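Local coordinates for regulatory protein SWI6 (Saccharomyces cerevisiae, PDB 1SW6) that acts as the shared subunit of the yeast SBF and MBF complexes in cell-cycle-dependent transcription, this chain being its ankyrin-repeat domain, at residues A[43-48]-A[201-206]; A[61-66]-A[125-130]; A[133-138]-A[153-158]; A[145-150]-A[188-193]; A[169-174]-A[181-186]. All coordinates share one frame; numbering follows the deposited sequence.

Contact 1 of 5, residues A[43-48]-A[201-206]; sequences LKIMKA and NRTILH
Ile45 and Lys47 reach across from the extended segment 43-48 to Thr203 and Asn201, which lead into helix 204-212 of the third ankyrin repeat. The start of that helix carries the hallmark of the ankyrin fold, the Thr-X-X-His capping box, here Thr203-Ile204-Leu205-His206. The apolar half of the contact is a single meeting of methyl groups: Ile45 CD1 lies 4.0 Å from Thr203 CG2, the isoleucine chain running across the threonine. At the other end Lys47 NZ donates a weak hydrogen bond of 3.2 Å to Asn201 OD1. The lysine chain bends at chi3 and chi4, which turns its NZ toward the asparagine, and its ammonium group has a stronger partner in the carbonyl O of Asp198, so the amide of Asn201 is its second hold.

Behind this first shell, strand 46-47 runs parallel to strand 196-197, and backbone bonds from Met46 and Ala48 to Glu197 fix the level at which Ile45 and Lys47 face the repeat. Trp270 and Met275 of helix 268-276 pack on Ile45 and Thr203 respectively. The threonine is held by its own helix end. Its OG1 stands between the backbone N and the carbonyl carbon (chi1 74°), from where it accepts a weak capping bond from Leu205 N. That torsion also leaves CG2 at the edge of the His206 ring, in its plane. His206 NE2 bonds to the carbonyl O of Asp284, while ND1 accepts from Thr203 N at 3.1 Å, nearly straight at the hydrogen (165°) although the donor sits somewhat out of the ring plane.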
# COMPACT_ATOMS: atom_id res chain seq x y z
N LEU A 43 -14.40 -5.30 30.72
CA LEU A 43 -13.95 -5.21 29.34
C LEU A 43 -15.00 -4.65 28.39
O LEU A 43 -16.11 -5.16 28.30
CB LEU A 43 -13.50 -6.58 28.83
CG LEU A 43 -12.12 -6.67 28.18
CD1 LEU A 43 -12.06 -7.95 27.35
CD2 LEU A 43 -11.86 -5.46 27.32
N LYS A 44 -14.63 -3.60 27.67
CA LYS A 44 -15.52 -2.96 26.72
C LYS A 44 -14.72 -2.51 25.52
O LYS A 44 -13.51 -2.35 25.60
CB LYS A 44 -16.19 -1.75 27.38
CG LYS A 44 -15.22 -0.84 28.12
CD LYS A 44 -15.96 0.29 28.84
CE LYS A 44 -15.05 1.06 29.80
NZ LYS A 44 -14.56 0.21 30.93
N ILE A 45 -15.40 -2.31 24.39
CA ILE A 45 -14.73 -1.88 23.18
C ILE A 45 -14.09 -0.52 23.43
O ILE A 45 -14.63 0.32 24.14
CB ILE A 45 -15.72 -1.80 21.99
CG1 ILE A 45 -16.02 -3.22 21.48
CG2 ILE A 45 -15.13 -0.97 20.86
CD1 ILE A 45 -16.96 -3.27 20.28
N MET A 46 -12.91 -0.32 22.86
CA MET A 46 -12.15 0.90 23.05
C MET A 46 -11.71 1.46 21.69
O MET A 46 -11.58 0.72 20.72
CB MET A 46 -10.93 0.55 23.91
CG MET A 46 -10.07 1.69 24.37
SD MET A 46 -8.78 1.08 25.48
CE MET A 46 -7.33 1.05 24.40
N LYS A 47 -11.51 2.77 21.62
CA LYS A 47 -11.06 3.35 20.37
C LYS A 47 -9.55 3.16 20.33
O LYS A 47 -8.88 3.23 21.37
CB LYS A 47 -11.42 4.84 20.29
CG LYS A 47 -12.92 5.10 20.33
CD LYS A 47 -13.27 6.51 19.90
CE LYS A 47 -13.07 6.69 18.40
NZ LYS A 47 -13.94 5.79 17.60
N ALA A 48 -9.00 2.90 19.15
CA ALA A 48 -7.56 2.72 19.03
C ALA A 48 -6.90 4.02 19.47
O ALA A 48 -7.48 5.09 19.31
CB ALA A 48 -7.18 2.39 17.59
N ASN A 201 -16.01 3.57 14.12
CA ASN A 201 -16.54 2.64 15.12
C ASN A 201 -16.66 1.24 14.51
O ASN A 201 -17.56 0.48 14.85
CB ASN A 201 -17.90 3.10 15.66
CG ASN A 201 -17.82 4.41 16.40
OD1 ASN A 201 -16.86 4.68 17.13
ND2 ASN A 201 -18.84 5.24 16.24
N ARG A 202 -15.76 0.93 13.59
CA ARG A 202 -15.76 -0.38 12.96
C ARG A 202 -14.80 -1.32 13.68
O ARG A 202 -13.64 -0.96 13.95
CB ARG A 202 -15.38 -0.26 11.49
CG ARG A 202 -16.56 0.18 10.65
CD ARG A 202 -16.17 0.54 9.23
NE ARG A 202 -17.36 0.77 8.42
CZ ARG A 202 -17.34 1.15 7.15
NH1 ARG A 202 -16.17 1.34 6.54
NH2 ARG A 202 -18.48 1.32 6.48
N THR A 203 -15.29 -2.50 14.01
CA THR A 203 -14.50 -3.50 14.72
C THR A 203 -13.73 -4.36 13.73
O THR A 203 -13.82 -4.16 12.51
CB THR A 203 -15.41 -4.41 15.54
OG1 THR A 203 -16.10 -5.31 14.65
CG2 THR A 203 -16.45 -3.56 16.28
N ILE A 204 -12.99 -5.33 14.25
CA ILE A 204 -12.22 -6.23 13.41
C ILE A 204 -13.17 -7.03 12.52
O ILE A 204 -12.84 -7.37 11.38
CB ILE A 204 -11.34 -7.19 14.25
CG1 ILE A 204 -10.46 -8.03 13.32
CG2 ILE A 204 -12.21 -8.09 15.10
CD1 ILE A 204 -9.36 -7.21 12.66
N LEU A 205 -14.37 -7.34 13.03
CA LEU A 205 -15.34 -8.09 12.24
C LEU A 205 -15.87 -7.28 11.08
O LEU A 205 -16.14 -7.82 10.02
CB LEU A 205 -16.53 -8.56 13.09
CG LEU A 205 -16.27 -9.69 14.08
CD1 LEU A 205 -17.60 -10.16 14.70
CD2 LEU A 205 -15.57 -10.84 13.36
N HIS A 206 -16.03 -5.98 11.28
CA HIS A 206 -16.54 -5.15 10.19
C HIS A 206 -15.54 -5.19 9.05
O HIS A 206 -15.92 -5.31 7.89
CB HIS A 206 -16.73 -3.70 10.63
CG HIS A 206 -17.99 -3.45 11.39
ND1 HIS A 206 -18.02 -3.26 12.75
CD2 HIS A 206 -19.28 -3.33 10.96
CE1 HIS A 206 -19.27 -3.03 13.13
NE2 HIS A 206 -20.05 -3.07 12.07

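Contact 2 of 5, residues A[61-66]-A[125-130]; sequences MKLEAF and IPVDEH
Leu63 and Glu64, on one side of helix 57-71, meet Ile125 and Val127 of an irregular loop segment, and the backbones come nearest at Glu64 and Val127, whose CA atoms are 6.3 Å apart. No hydrogen bond joins the two segments, so the contact rests on side-chain packing. Leu63 does most of the work. With CG anti to the backbone N (chi1 177°), its CD2 branch is carried out toward the loop and settles between the two branched residues: CD2 is 3.5 Å from Ile125 CB and 3.6 Å from Val127 CG2. Leucine and isoleucine run antiparallel, side by side, and the same methyl also lies 3.5 Å from the carbonyl O of Ile125. Val127 is touched a second time through Leu63 CG, 3.9 Å from Val127 CG2. Beside this pair, the extended chain of Glu64 passes alongside the valine, with Glu64 CG 4.3 Å from Val127 CG1.

Pro134 covers both Leu63 and Val127 from helix 134-140, and Trp137 adds to the cover over the valine. Farther along the loop, Asp128 OD1 accepts from Asn132 ND2 and Trp137 NE1, while His130 NE2 bonds to Asn176 of the second subunit. Taken together, this is helix-on-loop packing that joins helix 57-71 to the loop leading into helix 134-140, at the start of the ankyrin stack.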
# COMPACT_ATOMS: atom_id res chain seq x y z
N MET A 61 13.63 9.39 11.33
CA MET A 61 14.61 9.04 10.31
C MET A 61 15.32 7.75 10.72
O MET A 61 15.59 6.90 9.87
CB MET A 61 15.62 10.17 10.12
CG MET A 61 14.98 11.50 9.79
SD MET A 61 16.16 12.86 9.76
CE MET A 61 15.43 13.90 8.50
N LYS A 62 15.62 7.62 12.00
CA LYS A 62 16.28 6.43 12.50
C LYS A 62 15.34 5.23 12.39
O LYS A 62 15.73 4.16 11.91
CB LYS A 62 16.71 6.61 13.95
CG LYS A 62 17.46 5.40 14.50
CD LYS A 62 17.76 5.54 15.98
CE LYS A 62 18.62 4.38 16.47
NZ LYS A 62 18.82 4.42 17.95
N LEU A 63 14.10 5.40 12.85
CA LEU A 63 13.13 4.31 12.79
C LEU A 63 12.95 3.89 11.33
O LEU A 63 12.93 2.70 11.01
CB LEU A 63 11.78 4.76 13.36
CG LEU A 63 10.66 3.71 13.29
CD1 LEU A 63 11.11 2.46 14.03
CD2 LEU A 63 9.36 4.26 13.89
N GLU A 64 12.82 4.88 10.45
CA GLU A 64 12.66 4.61 9.03
C GLU A 64 13.83 3.79 8.51
O GLU A 64 13.66 2.90 7.68
CB GLU A 64 12.56 5.92 8.23
CG GLU A 64 11.20 6.62 8.32
CD GLU A 64 11.10 7.84 7.40
OE1 GLU A 64 10.00 8.44 7.30
OE2 GLU A 64 12.12 8.21 6.78
N ALA A 65 15.03 4.08 9.02
CA ALA A 65 16.22 3.35 8.59
C ALA A 65 16.15 1.91 9.06
O ALA A 65 16.26 0.98 8.26
CB ALA A 65 17.49 4.03 9.15
N PHE A 66 15.95 1.73 10.37
CA PHE A 66 15.85 0.41 10.97
C PHE A 66 14.80 -0.43 10.25
O PHE A 66 15.00 -1.62 10.01
CB PHE A 66 15.48 0.55 12.44
CG PHE A 66 15.32 -0.76 13.16
CD1 PHE A 66 16.31 -1.73 13.11
CD2 PHE A 66 14.19 -1.00 13.94
CE1 PHE A 66 16.19 -2.92 13.82
CE2 PHE A 66 14.05 -2.19 14.66
CZ PHE A 66 15.06 -3.15 14.60
N ILE A 125 6.40 5.36 16.34
CA ILE A 125 6.35 6.56 15.52
C ILE A 125 5.72 6.22 14.17
O ILE A 125 6.05 5.21 13.56
CB ILE A 125 7.78 7.09 15.22
CG1 ILE A 125 8.51 7.40 16.53
CG2 ILE A 125 7.71 8.30 14.31
CD1 ILE A 125 9.96 7.78 16.32
N PRO A 126 4.80 7.07 13.68
CA PRO A 126 4.22 6.74 12.38
C PRO A 126 5.37 6.76 11.36
O PRO A 126 6.27 7.61 11.45
CB PRO A 126 3.22 7.87 12.15
CG PRO A 126 2.78 8.20 13.56
CD PRO A 126 4.08 8.19 14.32
N VAL A 127 5.36 5.82 10.42
CA VAL A 127 6.43 5.72 9.44
C VAL A 127 6.05 6.21 8.04
O VAL A 127 6.90 6.31 7.15
CB VAL A 127 6.96 4.26 9.39
CG1 VAL A 127 7.80 4.03 8.15
CG2 VAL A 127 7.78 3.99 10.63
N ASP A 128 4.78 6.53 7.84
CA ASP A 128 4.37 7.01 6.54
C ASP A 128 3.26 8.04 6.63
O ASP A 128 2.95 8.54 7.71
CB ASP A 128 3.93 5.83 5.65
CG ASP A 128 2.69 5.14 6.16
OD1 ASP A 128 2.51 3.95 5.83
OD2 ASP A 128 1.88 5.78 6.87
N GLU A 129 2.67 8.33 5.48
CA GLU A 129 1.60 9.32 5.35
C GLU A 129 0.29 8.92 6.01
O GLU A 129 -0.44 9.78 6.51
CB GLU A 129 1.34 9.58 3.86
CG GLU A 129 2.60 9.81 3.04
CD GLU A 129 2.35 9.69 1.54
OE1 GLU A 129 3.30 9.96 0.76
OE2 GLU A 129 1.23 9.31 1.13
N HIS A 130 -0.02 7.63 6.02
CA HIS A 130 -1.28 7.16 6.59
C HIS A 130 -1.25 6.88 8.09
O HIS A 130 -2.23 6.41 8.66
CB HIS A 130 -1.75 5.90 5.85
CG HIS A 130 -1.60 5.99 4.36
ND1 HIS A 130 -0.37 6.06 3.74
CD2 HIS A 130 -2.53 6.04 3.38
CE1 HIS A 130 -0.55 6.14 2.43
NE2 HIS A 130 -1.85 6.13 2.19

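Contact 3 of 5, residues A[133-138]-A[153-158]; sequences TPLHWL and HGSNRL
The backbones of 133-138 and 153-158 come closest at Leu135 and Ser155, with 7.1 Å between their CA atoms, where the opening turn of helix 134-140 faces the chain leaving helix 144-152. Both lie in the first ankyrin repeat, a unit of two antiparallel helices and a loop, which opens with the Thr-Pro-Leu-His motif, Thr133 to His136. At the N-cap, Thr133 OG1 and His136 ND1 share a hydrogen bond of 2.9 Å that either could donate. Leu135 supplies the reach: its chi1 of -142°, off the staggered positions, turns the branch toward 155-157. Its CD2 rests against the aliphatic root of Arg157, 3.7 Å from Arg157 CG and 3.9 Å from Arg157 CA. Both leucine methyls, Leu135 CD1 and CD2, face Ser155 CB, each 4.2 Å from it.

The charged end of Arg157 leads elsewhere, to a salt bridge with Asp33 and to the carbonyl O atoms of Phe30 and Tyr189. A water weakly bridges Leu135 N and Ser155 OG. Gly154, the positive-phi residue of the Schellman motif ending helix 144-152, is followed by an Asx turn in which Asn156 OD1 accepts from Leu158 N at 2.7 Å, the donor lying in the carbonyl plane.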
# COMPACT_ATOMS: atom_id res chain seq x y z
N THR A 133 2.41 2.47 11.74
CA THR A 133 3.55 2.31 12.64
C THR A 133 4.27 1.11 12.04
O THR A 133 3.74 0.47 11.13
CB THR A 133 3.12 1.94 14.09
OG1 THR A 133 2.52 0.63 14.09
CG2 THR A 133 2.12 2.95 14.62
N PRO A 134 5.49 0.79 12.51
CA PRO A 134 6.15 -0.37 11.92
C PRO A 134 5.28 -1.62 12.05
O PRO A 134 5.25 -2.48 11.16
CB PRO A 134 7.45 -0.46 12.73
CG PRO A 134 7.77 0.98 12.96
CD PRO A 134 6.42 1.55 13.37
N LEU A 135 4.57 -1.72 13.17
CA LEU A 135 3.72 -2.88 13.42
C LEU A 135 2.64 -3.07 12.34
O LEU A 135 2.33 -4.21 11.97
CB LEU A 135 3.08 -2.77 14.81
CG LEU A 135 2.94 -4.07 15.61
CD1 LEU A 135 4.28 -4.78 15.70
CD2 LEU A 135 2.41 -3.74 17.00
N HIS A 136 2.08 -1.98 11.83
CA HIS A 136 1.06 -2.07 10.78
C HIS A 136 1.65 -2.66 9.50
O HIS A 136 1.06 -3.53 8.87
CB HIS A 136 0.49 -0.70 10.43
CG HIS A 136 -0.44 -0.13 11.46
ND1 HIS A 136 -0.00 0.35 12.68
CD2 HIS A 136 -1.77 0.08 11.43
CE1 HIS A 136 -1.03 0.84 13.35
NE2 HIS A 136 -2.12 0.69 12.61
N TRP A 137 2.82 -2.14 9.11
CA TRP A 137 3.50 -2.59 7.90
C TRP A 137 3.84 -4.07 7.97
O TRP A 137 3.54 -4.83 7.04
CB TRP A 137 4.80 -1.81 7.70
CG TRP A 137 4.65 -0.48 7.04
CD1 TRP A 137 3.51 0.26 6.92
CD2 TRP A 137 5.70 0.29 6.44
NE1 TRP A 137 3.78 1.45 6.29
CE2 TRP A 137 5.12 1.49 5.98
CE3 TRP A 137 7.07 0.08 6.25
CZ2 TRP A 137 5.86 2.49 5.34
CZ3 TRP A 137 7.82 1.07 5.61
CH2 TRP A 137 7.21 2.26 5.17
N LEU A 138 4.46 -4.47 9.07
CA LEU A 138 4.87 -5.86 9.27
C LEU A 138 3.72 -6.85 9.41
O LEU A 138 3.84 -8.01 9.02
CB LEU A 138 5.82 -5.94 10.47
CG LEU A 138 7.18 -5.35 10.11
CD1 LEU A 138 8.11 -5.33 11.30
CD2 LEU A 138 7.79 -6.20 9.01
N HIS A 153 9.79 -5.95 22.14
CA HIS A 153 10.66 -4.80 22.35
C HIS A 153 9.99 -3.46 22.60
O HIS A 153 10.63 -2.42 22.52
CB HIS A 153 11.65 -4.70 21.19
CG HIS A 153 12.76 -5.70 21.28
ND1 HIS A 153 13.97 -5.41 21.86
CD2 HIS A 153 12.81 -7.01 20.93
CE1 HIS A 153 14.72 -6.50 21.88
NE2 HIS A 153 14.04 -7.48 21.32
N GLY A 154 8.69 -3.48 22.90
CA GLY A 154 8.00 -2.24 23.21
C GLY A 154 6.97 -1.68 22.26
O GLY A 154 6.24 -0.75 22.62
N SER A 155 6.88 -2.21 21.04
CA SER A 155 5.90 -1.69 20.11
C SER A 155 4.50 -1.74 20.72
O SER A 155 4.04 -2.80 21.15
CB SER A 155 5.93 -2.49 18.81
OG SER A 155 7.14 -2.28 18.12
N ASN A 156 3.84 -0.59 20.74
CA ASN A 156 2.49 -0.48 21.29
C ASN A 156 1.52 -1.01 20.23
O ASN A 156 1.45 -0.50 19.11
CB ASN A 156 2.18 0.99 21.59
CG ASN A 156 0.87 1.17 22.32
OD1 ASN A 156 -0.15 0.58 21.96
ND2 ASN A 156 0.89 2.01 23.36
N ARG A 157 0.76 -2.03 20.60
CA ARG A 157 -0.18 -2.65 19.68
C ARG A 157 -1.52 -1.93 19.57
O ARG A 157 -2.33 -2.25 18.71
CB ARG A 157 -0.41 -4.09 20.12
CG ARG A 157 0.87 -4.90 20.20
CD ARG A 157 0.70 -6.16 21.03
NE ARG A 157 0.40 -5.85 22.43
CZ ARG A 157 0.33 -6.76 23.39
NH1 ARG A 157 0.52 -8.04 23.11
NH2 ARG A 157 0.06 -6.39 24.64
N LEU A 158 -1.75 -0.94 20.42
CA LEU A 158 -3.03 -0.24 20.41
C LEU A 158 -3.16 0.97 19.49
O LEU A 158 -4.25 1.50 19.32
CB LEU A 158 -3.39 0.17 21.85
CG LEU A 158 -3.46 -0.93 22.92
CD1 LEU A 158 -4.09 -0.36 24.19
CD2 LEU A 158 -4.31 -2.10 22.42
O HOH W 1 5.35 -0.28 16.08

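Contact 4 of 5, residues A[145-150]-A[188-193]; sequences ELVKHL and DYLYPC
Tyr189 is the first residue of 188-193 to touch helix 144-152, and it lays one face of its ring against the side chain of Lys148. Lys148 CG stands 3.3 Å from the Tyr189 ring centroid and only 5° off the ring normal, a CH-pi contact squarely over the centre. The lysine chain lies across the ring: Lys148 CB is 3.8 Å from Tyr189 CE2, and beyond CG the bend at chi3 (62°) puts Lys148 CE 3.5 Å from Tyr189 OH. The ammonium group has a long ion pair, 3.7 Å from Lys148 NZ to Glu145 OE2, on its own helix. With an alanine in place of Tyr189, the aliphatic chain of Lys148 would probably lose the flat surface it lies on and be left freer to turn. The tyrosine is itself packed by Phe30 and Ile28.

Leu190, next along, turns its CD2 methyl to Val147 CG1, 4.1 Å away. Beyond it, Cys193 packs on Cys167 and Leu168 of helix 167-173. Here the second helix of the first ankyrin repeat meets helix 183-190 of the second, the side-by-side packing by which ankyrin repeats stack.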
# COMPACT_ATOMS: atom_id res chain seq x y z
N GLU A 145 7.26 -13.34 12.61
CA GLU A 145 8.47 -13.28 13.41
C GLU A 145 8.86 -11.87 13.79
O GLU A 145 9.16 -11.58 14.95
CB GLU A 145 9.64 -13.94 12.69
CG GLU A 145 10.45 -14.83 13.62
CD GLU A 145 9.60 -15.93 14.23
OE1 GLU A 145 10.06 -16.55 15.21
OE2 GLU A 145 8.48 -16.17 13.72
N LEU A 146 8.88 -10.97 12.82
CA LEU A 146 9.24 -9.60 13.15
C LEU A 146 8.18 -8.95 14.06
O LEU A 146 8.53 -8.15 14.94
CB LEU A 146 9.46 -8.81 11.87
CG LEU A 146 10.95 -8.61 11.56
CD1 LEU A 146 11.75 -9.86 11.91
CD2 LEU A 146 11.10 -8.25 10.10
N VAL A 147 6.91 -9.29 13.88
CA VAL A 147 5.87 -8.73 14.73
C VAL A 147 6.12 -9.11 16.20
O VAL A 147 6.01 -8.27 17.09
CB VAL A 147 4.46 -9.22 14.33
CG1 VAL A 147 3.46 -8.93 15.46
CG2 VAL A 147 4.00 -8.49 13.07
N LYS A 148 6.46 -10.37 16.44
CA LYS A 148 6.71 -10.84 17.79
C LYS A 148 7.91 -10.12 18.42
O LYS A 148 7.87 -9.72 19.58
CB LYS A 148 6.93 -12.34 17.76
CG LYS A 148 5.65 -13.09 17.45
CD LYS A 148 5.88 -14.42 16.75
CE LYS A 148 6.69 -15.38 17.59
NZ LYS A 148 6.69 -16.73 16.94
N HIS A 149 8.97 -9.94 17.64
CA HIS A 149 10.15 -9.24 18.11
C HIS A 149 9.83 -7.78 18.44
O HIS A 149 10.29 -7.25 19.44
CB HIS A 149 11.25 -9.29 17.05
CG HIS A 149 12.05 -10.56 17.09
ND1 HIS A 149 12.32 -11.30 15.96
CD2 HIS A 149 12.68 -11.19 18.11
CE1 HIS A 149 13.08 -12.33 16.28
NE2 HIS A 149 13.31 -12.29 17.58
N LEU A 150 9.04 -7.12 17.59
CA LEU A 150 8.70 -5.73 17.84
C LEU A 150 7.81 -5.58 19.07
O LEU A 150 7.94 -4.61 19.82
CB LEU A 150 7.99 -5.09 16.64
CG LEU A 150 8.82 -4.85 15.37
CD1 LEU A 150 8.01 -4.00 14.41
CD2 LEU A 150 10.11 -4.15 15.70
N ASP A 188 -2.20 -14.69 19.03
CA ASP A 188 -1.59 -14.84 20.36
C ASP A 188 -0.85 -13.57 20.76
O ASP A 188 -0.75 -13.25 21.96
CB ASP A 188 -0.62 -16.02 20.41
CG ASP A 188 -1.33 -17.37 20.41
OD1 ASP A 188 -2.58 -17.40 20.56
OD2 ASP A 188 -0.63 -18.39 20.26
N TYR A 189 -0.33 -12.84 19.77
CA TYR A 189 0.39 -11.59 20.03
C TYR A 189 -0.42 -10.32 19.79
O TYR A 189 -0.07 -9.26 20.34
CB TYR A 189 1.67 -11.52 19.20
CG TYR A 189 2.72 -12.50 19.63
CD1 TYR A 189 2.61 -13.86 19.32
CD2 TYR A 189 3.82 -12.08 20.38
CE1 TYR A 189 3.56 -14.78 19.76
CE2 TYR A 189 4.78 -12.99 20.82
CZ TYR A 189 4.64 -14.34 20.51
OH TYR A 189 5.58 -15.25 20.95
N LEU A 190 -1.50 -10.39 19.01
CA LEU A 190 -2.28 -9.17 18.73
C LEU A 190 -3.72 -9.15 19.23
O LEU A 190 -4.47 -8.24 18.88
CB LEU A 190 -2.27 -8.85 17.22
CG LEU A 190 -0.93 -8.66 16.48
CD1 LEU A 190 -1.18 -8.03 15.11
CD2 LEU A 190 0.01 -7.77 17.28
N TYR A 191 -4.12 -10.12 20.05
CA TYR A 191 -5.48 -10.17 20.58
C TYR A 191 -5.93 -8.87 21.26
O TYR A 191 -7.12 -8.56 21.27
CB TYR A 191 -5.65 -11.36 21.55
CG TYR A 191 -4.87 -11.23 22.84
CD1 TYR A 191 -5.33 -10.42 23.88
CD2 TYR A 191 -3.66 -11.88 23.00
CE1 TYR A 191 -4.58 -10.25 25.05
CE2 TYR A 191 -2.90 -11.73 24.15
CZ TYR A 191 -3.36 -10.91 25.18
OH TYR A 191 -2.60 -10.76 26.32
N PRO A 192 -4.99 -8.11 21.86
CA PRO A 192 -5.46 -6.88 22.50
C PRO A 192 -6.18 -5.96 21.51
O PRO A 192 -7.04 -5.19 21.91
CB PRO A 192 -4.18 -6.25 23.04
CG PRO A 192 -3.32 -7.46 23.36
CD PRO A 192 -3.56 -8.34 22.17
N CYS A 193 -5.82 -6.04 20.23
CA CYS A 193 -6.45 -5.21 19.20
C CYS A 193 -7.91 -5.59 18.95
O CYS A 193 -8.68 -4.79 18.43
CB CYS A 193 -5.68 -5.32 17.87
SG CYS A 193 -3.93 -4.87 17.95

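Contact 5 of 5, residues A[169-174]-A[181-186]; sequences VKAVKS and GTFEAL
Ala171 and Phe183 bury the most surface here, with Val172 next, and all three belong to an apolar seam between helices 167-173 and 183-190. The CB of Ala171 comes to the edge of the Phe183 ring, near the ring plane, with 4.1 Å from Ala171 CB to Phe183 CE1. Phenylalanine reaches across because its CG is anti to the backbone N (chi1 -166°), which sends the ring out from helix 183-190 toward its partner. Val172 meets the same end of the ring at a slant, CG1 lying 3.8 Å from Phe183 CZ and 3.9 Å from Phe183 CE1. Ala171 CB also touches Leu186 CD2 at 3.7 Å, one turn on from the phenylalanine, so the methyl meets both the ring edge and a leucine branch, and no polar bond crosses the seam.

Both segments belong to the second ankyrin repeat, and the seam joins its two long helices. On one side Thr139 of helix 134-140 touches Ala171 and Leu186, and Leu144 and Val147 of helix 144-152 also pack on the leucine. On the other, Ile204 and Ile208 of helix 204-212 cover Val172, while Tyr223, Tyr224 and Ile227 of helix 218-234 pack against Phe183.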
# COMPACT_ATOMS: atom_id res chain seq x y z
N VAL A 169 -6.05 -4.92 12.24
CA VAL A 169 -6.98 -4.60 11.15
C VAL A 169 -6.27 -4.79 9.79
O VAL A 169 -6.88 -5.18 8.81
CB VAL A 169 -7.52 -3.14 11.30
CG1 VAL A 169 -8.26 -2.69 10.02
CG2 VAL A 169 -8.47 -3.08 12.49
N LYS A 170 -4.96 -4.52 9.75
CA LYS A 170 -4.20 -4.69 8.52
C LYS A 170 -4.13 -6.16 8.14
O LYS A 170 -4.14 -6.51 6.96
CB LYS A 170 -2.78 -4.13 8.69
CG LYS A 170 -2.78 -2.63 8.97
CD LYS A 170 -3.64 -1.91 7.93
CE LYS A 170 -4.03 -0.53 8.40
NZ LYS A 170 -4.94 0.12 7.42
N ALA A 171 -4.08 -7.02 9.15
CA ALA A 171 -4.04 -8.45 8.92
C ALA A 171 -5.28 -8.91 8.18
O ALA A 171 -5.22 -9.80 7.33
CB ALA A 171 -3.93 -9.20 10.25
N VAL A 172 -6.43 -8.32 8.50
CA VAL A 172 -7.64 -8.77 7.82
C VAL A 172 -8.02 -8.00 6.56
O VAL A 172 -9.00 -8.34 5.90
CB VAL A 172 -8.85 -8.82 8.78
CG1 VAL A 172 -8.55 -9.82 9.91
CG2 VAL A 172 -9.15 -7.44 9.34
N LYS A 173 -7.23 -6.99 6.21
CA LYS A 173 -7.51 -6.23 4.99
C LYS A 173 -6.61 -6.67 3.83
O LYS A 173 -6.72 -6.13 2.72
CB LYS A 173 -7.35 -4.72 5.24
CG LYS A 173 -8.44 -4.16 6.12
CD LYS A 173 -8.29 -2.66 6.32
CE LYS A 173 -8.55 -1.89 5.03
NZ LYS A 173 -8.67 -0.44 5.32
N SER A 174 -5.73 -7.64 4.09
CA SER A 174 -4.85 -8.19 3.04
C SER A 174 -4.93 -9.73 3.12
O SER A 174 -5.29 -10.28 4.17
CB SER A 174 -3.41 -7.72 3.24
OG SER A 174 -2.81 -8.35 4.35
N GLY A 181 -0.75 -18.54 6.29
CA GLY A 181 -1.21 -19.35 7.40
C GLY A 181 -0.67 -18.92 8.75
O GLY A 181 -0.44 -19.74 9.63
N THR A 182 -0.46 -17.61 8.92
CA THR A 182 0.07 -17.10 10.18
C THR A 182 -0.98 -16.43 11.06
O THR A 182 -0.70 -16.08 12.20
CB THR A 182 1.19 -16.04 9.94
OG1 THR A 182 0.74 -15.09 8.96
CG2 THR A 182 2.47 -16.70 9.46
N PHE A 183 -2.19 -16.27 10.54
CA PHE A 183 -3.24 -15.59 11.30
C PHE A 183 -3.53 -16.10 12.71
O PHE A 183 -3.57 -15.31 13.66
CB PHE A 183 -4.55 -15.56 10.52
CG PHE A 183 -5.56 -14.60 11.07
CD1 PHE A 183 -5.28 -13.23 11.15
CD2 PHE A 183 -6.80 -15.04 11.51
CE1 PHE A 183 -6.21 -12.33 11.66
CE2 PHE A 183 -7.75 -14.15 12.02
CZ PHE A 183 -7.45 -12.79 12.09
N GLU A 184 -3.74 -17.41 12.87
CA GLU A 184 -4.05 -17.93 14.19
C GLU A 184 -2.92 -17.68 15.17
O GLU A 184 -3.17 -17.33 16.33
CB GLU A 184 -4.40 -19.42 14.13
CG GLU A 184 -4.81 -20.00 15.49
CD GLU A 184 -5.71 -21.23 15.37
OE1 GLU A 184 -5.75 -21.85 14.29
OE2 GLU A 184 -6.37 -21.58 16.37
N ALA A 185 -1.68 -17.86 14.73
CA ALA A 185 -0.53 -17.62 15.60
C ALA A 185 -0.43 -16.12 15.90
O ALA A 185 -0.03 -15.72 16.99
CB ALA A 185 0.76 -18.11 14.94
N LEU A 186 -0.80 -15.30 14.91
CA LEU A 186 -0.75 -13.84 15.09
C LEU A 186 -1.67 -13.35 16.23
O LEU A 186 -1.36 -12.40 16.94
CB LEU A 186 -1.16 -13.15 13.79
CG LEU A 186 -1.06 -11.62 13.77
CD1 LEU A 186 0.41 -11.20 13.82
CD2 LEU A 186 -1.71 -11.10 12.49

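Contacts 2, 3 and 5 are buried and almost wholly apolar across their segments; contacts 1 and 4 are partly buried, and each sets a lysine at the surface beside an apolar pair. Contacts 3 and 5 each close a single repeat, the first and the second, whereas contact 4 joins those two and shares helix 183-190 with contact 5. Val147 of contact 4 meets Leu186 of contact 5, and Arg157 of contact 3 bonds to Tyr189 of contact 4. Contact 2 flanks the repeats and meets contact 3 through Pro134 and Trp137. Contact 1 touches contact 5 through Ile204 and Val172, and contact 3 through Met46 and Ala48 against Leu158.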